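Local coordinates for protein putative oxidoreductase (PDB 3WJ7) that is a putative oxidoreductase of the short-chain dehydrogenase/reductase family that probably reduces carbonyl substrates with a nicotinamide coenzyme, at residues A128-R133 and R160-V165; V145-V150 and Y154-Y159. All blocks are in the same frame, centred on the assembly; numbering follows the deposited sequence.

Contact 1 (A128-R133 and R160-V165); sequences AALGLR and RAEQEV
Glu162 meets Ala129 and Leu130 in a contact that shows how a buried acidic side chain can sit with methyl groups beside stem and tip and a serine hydroxyl bonded to one oxygen. The route begins at Glu162 CB, which lies 3.9 Å from Ala129 CB. With CG anti to the backbone N (chi1 163°) and the chain extended beyond it, the side chain runs straight out from the helix over the Ala129 methyl. The carboxyl carbon CD is still 3.9 Å from Ala129 CB, and OE2 is 3.8 Å from the same methyl. At the tip, Leu130 crosses the glutamate at about a right angle and sets its CD2 methyl 3.8 Å from Glu162 OE1. These neighbours give the carboxylate no hydrogen bond; OE2 finds one at Ser125 OG, while Lys239 makes only a long, weak ion pair with OE1. The Glu162 side chain also packs on Ile178 of strand 176-185, and Val165, one turn along the helix, touches both Ile178 and Thr106 of helix 95-115. Helix 153-172 thus lies over the Rossmann sheet as the crossover of a beta-alpha-beta unit, between the adjacent parallel strands 120-124 and 176-185.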
ATOM      1  N   ALA A 128       4.251  -8.595 -18.934  1.00 31.91           N
ATOM      2  CA  ALA A 128       4.234  -7.440 -18.021  1.00 32.36           C
ATOM      3  C   ALA A 128       5.587  -7.234 -17.332  1.00 31.88           C
ATOM      4  O   ALA A 128       5.919  -6.147 -16.933  1.00 37.09           O
ATOM      5  CB  ALA A 128       3.105  -7.554 -17.029  1.00 31.85           C
ATOM      6  N   ALA A 129       6.367  -8.289 -17.210  1.00 31.88           N
ATOM      7  CA  ALA A 129       7.745  -8.194 -16.739  1.00 32.26           C
ATOM      8  C   ALA A 129       8.741  -7.638 -17.751  1.00 34.55           C
ATOM      9  O   ALA A 129       9.924  -7.451 -17.403  1.00 38.17           O
ATOM     10  CB  ALA A 129       8.222  -9.560 -16.257  1.00 30.09           C
ATOM     11  N   LEU A 130       8.314  -7.398 -18.995  1.00 33.32           N
ATOM     12  CA  LEU A 130       9.292  -7.096 -20.053  1.00 33.43           C
ATOM     13  C   LEU A 130       9.341  -5.609 -20.409  1.00 38.06           C
ATOM     14  O   LEU A 130       8.548  -4.829 -19.888  1.00 37.32           O
ATOM     15  CB  LEU A 130       9.010  -7.904 -21.304  1.00 32.48           C
ATOM     16  CG  LEU A 130       9.021  -9.427 -21.198  1.00 32.48           C
ATOM     17  CD1 LEU A 130       8.990 -10.009 -22.583  1.00 33.05           C
ATOM     18  CD2 LEU A 130      10.203  -9.973 -20.474  1.00 30.17           C
ATOM     19  N   GLY A 131      10.281  -5.216 -21.280  1.00 42.70           N
ATOM     20  CA  GLY A 131      10.462  -3.802 -21.654  1.00 44.84           C
ATOM     21  C   GLY A 131       9.561  -3.405 -22.808  1.00 43.37           C
ATOM     22  O   GLY A 131       9.024  -4.269 -23.479  1.00 46.18           O
ATOM     23  N   LEU A 132       9.381  -2.102 -23.019  1.00 42.91           N
ATOM     24  CA  LEU A 132       8.634  -1.594 -24.168  1.00 44.78           C
ATOM     25  C   LEU A 132       9.415  -0.636 -25.048  1.00 45.92           C
ATOM     26  O   LEU A 132      10.287   0.105 -24.586  1.00 44.14           O
ATOM     27  CB  LEU A 132       7.361  -0.881 -23.727  1.00 44.09           C
ATOM     28  CG  LEU A 132       6.377  -1.767 -22.989  1.00 43.69           C
ATOM     29  CD1 LEU A 132       5.330  -0.923 -22.267  1.00 40.97           C
ATOM     30  CD2 LEU A 132       5.747  -2.768 -23.946  1.00 43.80           C
ATOM     31  N   ARG A 133       9.040  -0.636 -26.316  1.00 49.32           N
ATOM     32  CA  ARG A 133       9.529   0.315 -27.284  1.00 54.29           C
ATOM     33  C   ARG A 133       8.605   1.542 -27.388  1.00 62.52           C
ATOM     34  O   ARG A 133       7.417   1.483 -27.025  1.00 60.90           O
ATOM     35  CB  ARG A 133       9.621  -0.389 -28.619  1.00 58.05           C
ATOM     36  CG  ARG A 133      10.903  -1.179 -28.796  1.00 61.03           C
ATOM     37  CD  ARG A 133      10.783  -2.032 -30.039  1.00 65.20           C
ATOM     38  NE  ARG A 133      12.061  -2.221 -30.725  1.00 70.63           N
ATOM     39  CZ  ARG A 133      12.576  -1.357 -31.590  1.00 68.98           C
ATOM     40  NH1 ARG A 133      11.947  -0.222 -31.868  1.00 67.77           N
ATOM     41  NH2 ARG A 133      13.737  -1.623 -32.155  1.00 72.58           N
ATOM     42  N   ARG A 160       9.450  -7.872 -10.471  1.00 32.87           N
ATOM     43  CA  ARG A 160      10.279  -8.300  -9.371  1.00 33.24           C
ATOM     44  C   ARG A 160      10.417  -9.806  -9.280  1.00 35.40           C
ATOM     45  O   ARG A 160      11.540 -10.350  -9.024  1.00 34.87           O
ATOM     46  CB  ARG A 160       9.779  -7.748  -8.038  1.00 36.16           C
ATOM     47  CG  ARG A 160       9.981  -6.256  -7.955  1.00 41.59           C
ATOM     48  CD  ARG A 160       9.887  -5.768  -6.536  1.00 46.87           C
ATOM     49  NE  ARG A 160      10.380  -4.396  -6.516  1.00 53.38           N
ATOM     50  CZ  ARG A 160       9.835  -3.423  -5.792  1.00 53.51           C
ATOM     51  NH1 ARG A 160       8.768  -3.664  -5.037  1.00 53.30           N
ATOM     52  NH2 ARG A 160      10.359  -2.211  -5.810  1.00 53.31           N
ATOM     53  N   ALA A 161       9.299 -10.498  -9.499  1.00 35.11           N
ATOM     54  CA  ALA A 161       9.310 -11.969  -9.432  1.00 35.20           C
ATOM     55  C   ALA A 161      10.212 -12.537 -10.531  1.00 35.78           C
ATOM     56  O   ALA A 161      11.090 -13.399 -10.265  1.00 35.74           O
ATOM     57  CB  ALA A 161       7.901 -12.536  -9.535  1.00 34.55           C
ATOM     58  N   GLU A 162      10.054 -12.026 -11.749  1.00 34.64           N
ATOM     59  CA  GLU A 162      10.921 -12.510 -12.812  1.00 37.82           C
ATOM     60  C   GLU A 162      12.386 -12.229 -12.435  1.00 36.78           C
ATOM     61  O   GLU A 162      13.243 -13.089 -12.652  1.00 37.70           O
ATOM     62  CB  GLU A 162      10.576 -11.941 -14.203  1.00 39.12           C
ATOM     63  CG  GLU A 162      11.726 -12.123 -15.190  1.00 39.63           C
ATOM     64  CD  GLU A 162      11.377 -11.772 -16.627  1.00 44.44           C
ATOM     65  OE1 GLU A 162      11.965 -10.819 -17.192  1.00 46.85           O
ATOM     66  OE2 GLU A 162      10.510 -12.443 -17.210  1.00 42.99           O
ATOM     67  N   GLN A 163      12.687 -11.056 -11.883  1.00 34.59           N
ATOM     68  CA  GLN A 163      14.095 -10.753 -11.542  1.00 36.72           C
ATOM     69  C   GLN A 163      14.619 -11.738 -10.516  1.00 36.71           C
ATOM     70  O   GLN A 163      15.772 -12.140 -10.601  1.00 37.44           O
ATOM     71  CB  GLN A 163      14.319  -9.320 -11.059  1.00 36.92           C
ATOM     72  CG  GLN A 163      14.175  -8.258 -12.151  1.00 41.02           C
ATOM     73  CD  GLN A 163      15.114  -8.477 -13.334  1.00 45.48           C
ATOM     74  OE1 GLN A 163      14.672  -8.682 -14.454  1.00 45.96           O
ATOM     75  NE2 GLN A 163      16.418  -8.440 -13.080  1.00 49.82           N
ATOM     76  N   GLU A 164      13.766 -12.151  -9.576  1.00 36.59           N
ATOM     77  CA  GLU A 164      14.150 -13.164  -8.622  1.00 38.74           C
ATOM     78  C   GLU A 164      14.567 -14.471  -9.292  1.00 38.18           C
ATOM     79  O   GLU A 164      15.581 -15.059  -8.951  1.00 37.42           O
ATOM     80  CB  GLU A 164      13.021 -13.445  -7.643  1.00 43.07           C
ATOM     81  CG  GLU A 164      13.155 -12.707  -6.341  1.00 56.16           C
ATOM     82  CD  GLU A 164      13.971 -13.463  -5.278  1.00 74.50           C
ATOM     83  OE1 GLU A 164      15.093 -13.997  -5.562  1.00 66.67           O
ATOM     84  OE2 GLU A 164      13.476 -13.500  -4.117  1.00 83.88           O
ATOM     85  N   VAL A 165      13.754 -14.946 -10.227  1.00 37.63           N
ATOM     86  CA  VAL A 165      14.082 -16.159 -10.910  1.00 36.40           C
ATOM     87  C   VAL A 165      15.436 -15.976 -11.618  1.00 38.77           C
ATOM     88  O   VAL A 165      16.322 -16.839 -11.480  1.00 42.17           O
ATOM     89  CB  VAL A 165      12.950 -16.592 -11.854  1.00 35.89           C
ATOM     90  CG1 VAL A 165      13.383 -17.816 -12.641  1.00 36.65           C
ATOM     91  CG2 VAL A 165      11.682 -16.900 -11.068  1.00 32.22           C
TER

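Contact 2 (V145-V150 and Y154-Y159); sequences VSESQV and YKLSKY
Ser146 OG is gripped twice by Ser148, at the turn that leads into Glu147, beside Tyr159. The Ser148 hydroxyl OG lies 2.7 Å from Ser146 OG, and Ser148 N donates to the same oxygen at 3.1 Å with a bent N-H...O angle of 140°. The second bond makes an ST turn, and backbone bonds from Gln149 N to Ser146 O and from Val150 N to Glu147 O close the short 3-10 segment around it. Across from the turn stands the phenol of Tyr159, its CG anti to the backbone N (chi1 172°), which carries the ring away from the helix to the loop, where Val145 comes near CE1 and Glu147 near CE2. Val145 CB approaches obliquely, 4.2 Å from Tyr159 CE1, while Glu147 CB is 4.0 Å from Tyr159 CE2; the modelled spacing beyond that CB is too tight to be trusted, and the Glu147 carboxylate pairs with Arg160. Earlier on the same helix, Tyr154 and Lys158 have the Tyr-x-x-x-Lys spacing that marks the active-site helix of short-chain dehydrogenases, so this loop packs against the same helix as that motif. With an alanine at Tyr159 the Val145 side chain is likely to lose its aromatic neighbour, and a gap would probably open between loop and helix. One helical turn before Tyr159, Leu156 receives the Val150 CG1 methyl, which lies against the helix backbone there. The same methyl meets Leu156 CD1 at 3.8 Å and Lys155 CB at 4.0 Å, and Leu156 reaches on to Met99 of helix 95-115 and to Asp94 of the second subunit.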
ATOM      1  N   VAL A 145      14.674  -3.088 -19.821  1.00 53.40           N
ATOM      2  CA  VAL A 145      13.641  -2.732 -18.873  1.00 52.97           C
ATOM      3  C   VAL A 145      14.306  -2.183 -17.666  1.00 49.77           C
ATOM      4  O   VAL A 145      15.278  -2.727 -17.206  1.00 46.90           O
ATOM      5  CB  VAL A 145      12.886  -3.958 -18.309  1.00 56.32           C
ATOM      6  CG1 VAL A 145      11.392  -3.707 -18.393  1.00 51.28           C
ATOM      7  CG2 VAL A 145      13.349  -5.289 -18.946  1.00 51.52           C
ATOM      8  N   SER A 146      13.735  -1.160 -17.082  1.00 53.39           N
ATOM      9  CA  SER A 146      14.253  -0.724 -15.809  1.00 55.39           C
ATOM     10  C   SER A 146      13.099  -0.592 -14.806  1.00 54.80           C
ATOM     11  O   SER A 146      12.024  -0.132 -15.188  1.00 51.76           O
ATOM     12  CB  SER A 146      15.068   0.567 -15.998  1.00 54.07           C
ATOM     13  OG  SER A 146      14.706   1.551 -15.054  1.00 61.62           O
ATOM     14  N   GLU A 147      13.332  -0.985 -13.541  1.00 57.48           N
ATOM     15  CA  GLU A 147      12.371  -0.714 -12.441  1.00 58.63           C
ATOM     16  C   GLU A 147      11.707   0.646 -12.496  1.00 56.80           C
ATOM     17  O   GLU A 147      10.509   0.754 -12.252  1.00 60.94           O
ATOM     18  CB  GLU A 147      12.956  -0.947 -11.049  1.00 56.16           C
ATOM     19  CG  GLU A 147      12.487  -2.267 -10.439  1.00 61.98           C
ATOM     20  CD  GLU A 147      12.360  -2.271  -8.917  1.00 61.95           C
ATOM     21  OE1 GLU A 147      12.588  -3.339  -8.282  1.00 62.06           O
ATOM     22  OE2 GLU A 147      11.985  -1.221  -8.361  1.00 55.50           O
ATOM     23  N   SER A 148      12.462   1.670 -12.862  1.00 58.26           N
ATOM     24  CA  SER A 148      11.936   3.037 -12.840  1.00 60.99           C
ATOM     25  C   SER A 148      10.917   3.299 -13.946  1.00 58.85           C
ATOM     26  O   SER A 148      10.215   4.303 -13.941  1.00 55.00           O
ATOM     27  CB  SER A 148      13.080   4.047 -12.933  1.00 65.34           C
ATOM     28  OG  SER A 148      13.746   3.931 -14.181  1.00 60.67           O
ATOM     29  N   GLN A 149      10.810   2.402 -14.906  1.00 63.28           N
ATOM     30  CA  GLN A 149       9.740   2.606 -15.863  1.00 63.67           C
ATOM     31  C   GLN A 149       8.534   1.688 -15.722  1.00 60.18           C
ATOM     32  O   GLN A 149       7.695   1.650 -16.608  1.00 59.41           O
ATOM     33  CB  GLN A 149      10.239   2.684 -17.297  1.00 70.49           C
ATOM     34  CG  GLN A 149      11.420   1.819 -17.674  1.00 78.16           C
ATOM     35  CD  GLN A 149      11.824   2.097 -19.109  1.00 79.41           C
ATOM     36  OE1 GLN A 149      12.068   1.181 -19.892  1.00 70.74           O
ATOM     37  NE2 GLN A 149      11.846   3.379 -19.472  1.00 80.66           N
ATOM     38  N   VAL A 150       8.410   0.974 -14.608  1.00 53.30           N
ATOM     39  CA  VAL A 150       7.241   0.115 -14.444  1.00 51.60           C
ATOM     40  C   VAL A 150       6.142   0.842 -13.672  1.00 47.34           C
ATOM     41  O   VAL A 150       6.425   1.569 -12.745  1.00 43.32           O
ATOM     42  CB  VAL A 150       7.626  -1.223 -13.824  1.00 55.67           C
ATOM     43  CG1 VAL A 150       6.462  -1.812 -13.058  1.00 53.47           C
ATOM     44  CG2 VAL A 150       8.126  -2.158 -14.914  1.00 53.56           C
ATOM     45  N   TYR A 154       0.672  -4.487 -10.442  1.00 37.66           N
ATOM     46  CA  TYR A 154       0.580  -5.740 -11.171  1.00 39.28           C
ATOM     47  C   TYR A 154       1.858  -5.990 -11.963  1.00 35.64           C
ATOM     48  O   TYR A 154       2.423  -7.057 -11.894  1.00 37.77           O
ATOM     49  CB  TYR A 154      -0.654  -5.847 -12.115  1.00 45.55           C
ATOM     50  CG  TYR A 154      -0.535  -7.078 -13.048  1.00 57.92           C
ATOM     51  CD1 TYR A 154      -0.677  -8.392 -12.543  1.00 57.89           C
ATOM     52  CD2 TYR A 154      -0.204  -6.932 -14.414  1.00 58.15           C
ATOM     53  CE1 TYR A 154      -0.509  -9.508 -13.356  1.00 60.84           C
ATOM     54  CE2 TYR A 154      -0.056  -8.043 -15.234  1.00 58.59           C
ATOM     55  CZ  TYR A 154      -0.208  -9.327 -14.707  1.00 65.83           C
ATOM     56  OH  TYR A 154      -0.078 -10.437 -15.537  1.00 62.75           O
ATOM     57  N   LYS A 155       2.296  -5.020 -12.726  1.00 33.80           N
ATOM     58  CA  LYS A 155       3.471  -5.220 -13.535  1.00 35.14           C
ATOM     59  C   LYS A 155       4.689  -5.287 -12.632  1.00 35.01           C
ATOM     60  O   LYS A 155       5.527  -6.129 -12.848  1.00 40.27           O
ATOM     61  CB  LYS A 155       3.627  -4.129 -14.630  1.00 35.55           C
ATOM     62  CG  LYS A 155       2.425  -3.963 -15.552  1.00 36.07           C
ATOM     63  CD  LYS A 155       2.651  -2.884 -16.609  1.00 43.51           C
ATOM     64  CE  LYS A 155       3.708  -3.209 -17.690  1.00 52.20           C
ATOM     65  NZ  LYS A 155       3.354  -2.569 -19.013  1.00 53.32           N
ATOM     66  N   LEU A 156       4.785  -4.420 -11.623  1.00 34.22           N
ATOM     67  CA  LEU A 156       5.953  -4.370 -10.712  1.00 32.07           C
ATOM     68  C   LEU A 156       6.167  -5.695 -10.049  1.00 33.15           C
ATOM     69  O   LEU A 156       7.307  -6.192  -9.945  1.00 33.80           O
ATOM     70  CB  LEU A 156       5.779  -3.323  -9.620  1.00 29.26           C
ATOM     71  CG  LEU A 156       7.056  -2.986  -8.847  1.00 29.32           C
ATOM     72  CD1 LEU A 156       8.165  -2.553  -9.787  1.00 27.76           C
ATOM     73  CD2 LEU A 156       6.865  -1.929  -7.768  1.00 28.98           C
ATOM     74  N   SER A 157       5.058  -6.282  -9.636  1.00 30.21           N
ATOM     75  CA  SER A 157       5.066  -7.613  -9.093  1.00 29.71           C
ATOM     76  C   SER A 157       5.600  -8.659 -10.123  1.00 33.06           C
ATOM     77  O   SER A 157       6.396  -9.573  -9.796  1.00 31.18           O
ATOM     78  CB  SER A 157       3.653  -7.961  -8.721  1.00 27.61           C
ATOM     79  OG  SER A 157       3.688  -8.972  -7.763  1.00 32.06           O
ATOM     80  N   LYS A 158       5.159  -8.561 -11.375  1.00 33.34           N
ATOM     81  CA  LYS A 158       5.630  -9.577 -12.314  1.00 33.60           C
ATOM     82  C   LYS A 158       7.107  -9.322 -12.560  1.00 33.27           C
ATOM     83  O   LYS A 158       7.879 -10.264 -12.620  1.00 35.52           O
ATOM     84  CB  LYS A 158       4.819  -9.623 -13.600  1.00 34.05           C
ATOM     85  CG  LYS A 158       3.395 -10.104 -13.424  1.00 36.57           C
ATOM     86  CD  LYS A 158       3.364 -11.564 -12.994  1.00 44.32           C
ATOM     87  CE  LYS A 158       1.931 -12.014 -12.702  1.00 53.12           C
ATOM     88  NZ  LYS A 158       1.860 -13.403 -12.146  1.00 60.86           N
ATOM     89  N   TYR A 159       7.501  -8.048 -12.628  1.00 32.09           N
ATOM     90  CA  TYR A 159       8.885  -7.690 -12.869  1.00 33.87           C
ATOM     91  C   TYR A 159       9.772  -8.203 -11.720  1.00 36.06           C
ATOM     92  O   TYR A 159      10.714  -8.950 -11.982  1.00 36.35           O
ATOM     93  CB  TYR A 159       9.053  -6.173 -13.072  1.00 36.44           C
ATOM     94  CG  TYR A 159      10.475  -5.714 -13.129  1.00 34.53           C
ATOM     95  CD1 TYR A 159      11.206  -5.819 -14.319  1.00 37.72           C
ATOM     96  CD2 TYR A 159      11.109  -5.217 -11.991  1.00 34.94           C
ATOM     97  CE1 TYR A 159      12.530  -5.401 -14.397  1.00 39.86           C
ATOM     98  CE2 TYR A 159      12.429  -4.790 -12.029  1.00 37.70           C
ATOM     99  CZ  TYR A 159      13.138  -4.878 -13.235  1.00 43.42           C
ATOM    100  OH  TYR A 159      14.460  -4.499 -13.297  1.00 44.42           O
TER

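Both contacts tie the long connection after strand 120-124 to helix 153-172, and contact 2 is nested inside the chain loop that contact 1 closes. Contact 1 is the buried one, small in area, with a carboxylate set among apolar groups next to the sheet. Contact 2 is larger and only partly buried: valine and leucine fill its inner part, while a tyrosine and a glutamate lie toward its more open margin. The centres of contacts 1 and 2 lie about 6 Å apart. A salt bridge from Arg160 NE to Glu147 OE1, at 3.0 Å, joins them, and Val145 CG1 packs on Gly131 CA. Arg160 also pairs with Asp94 of the second subunit, which brings this junction to the subunit interface.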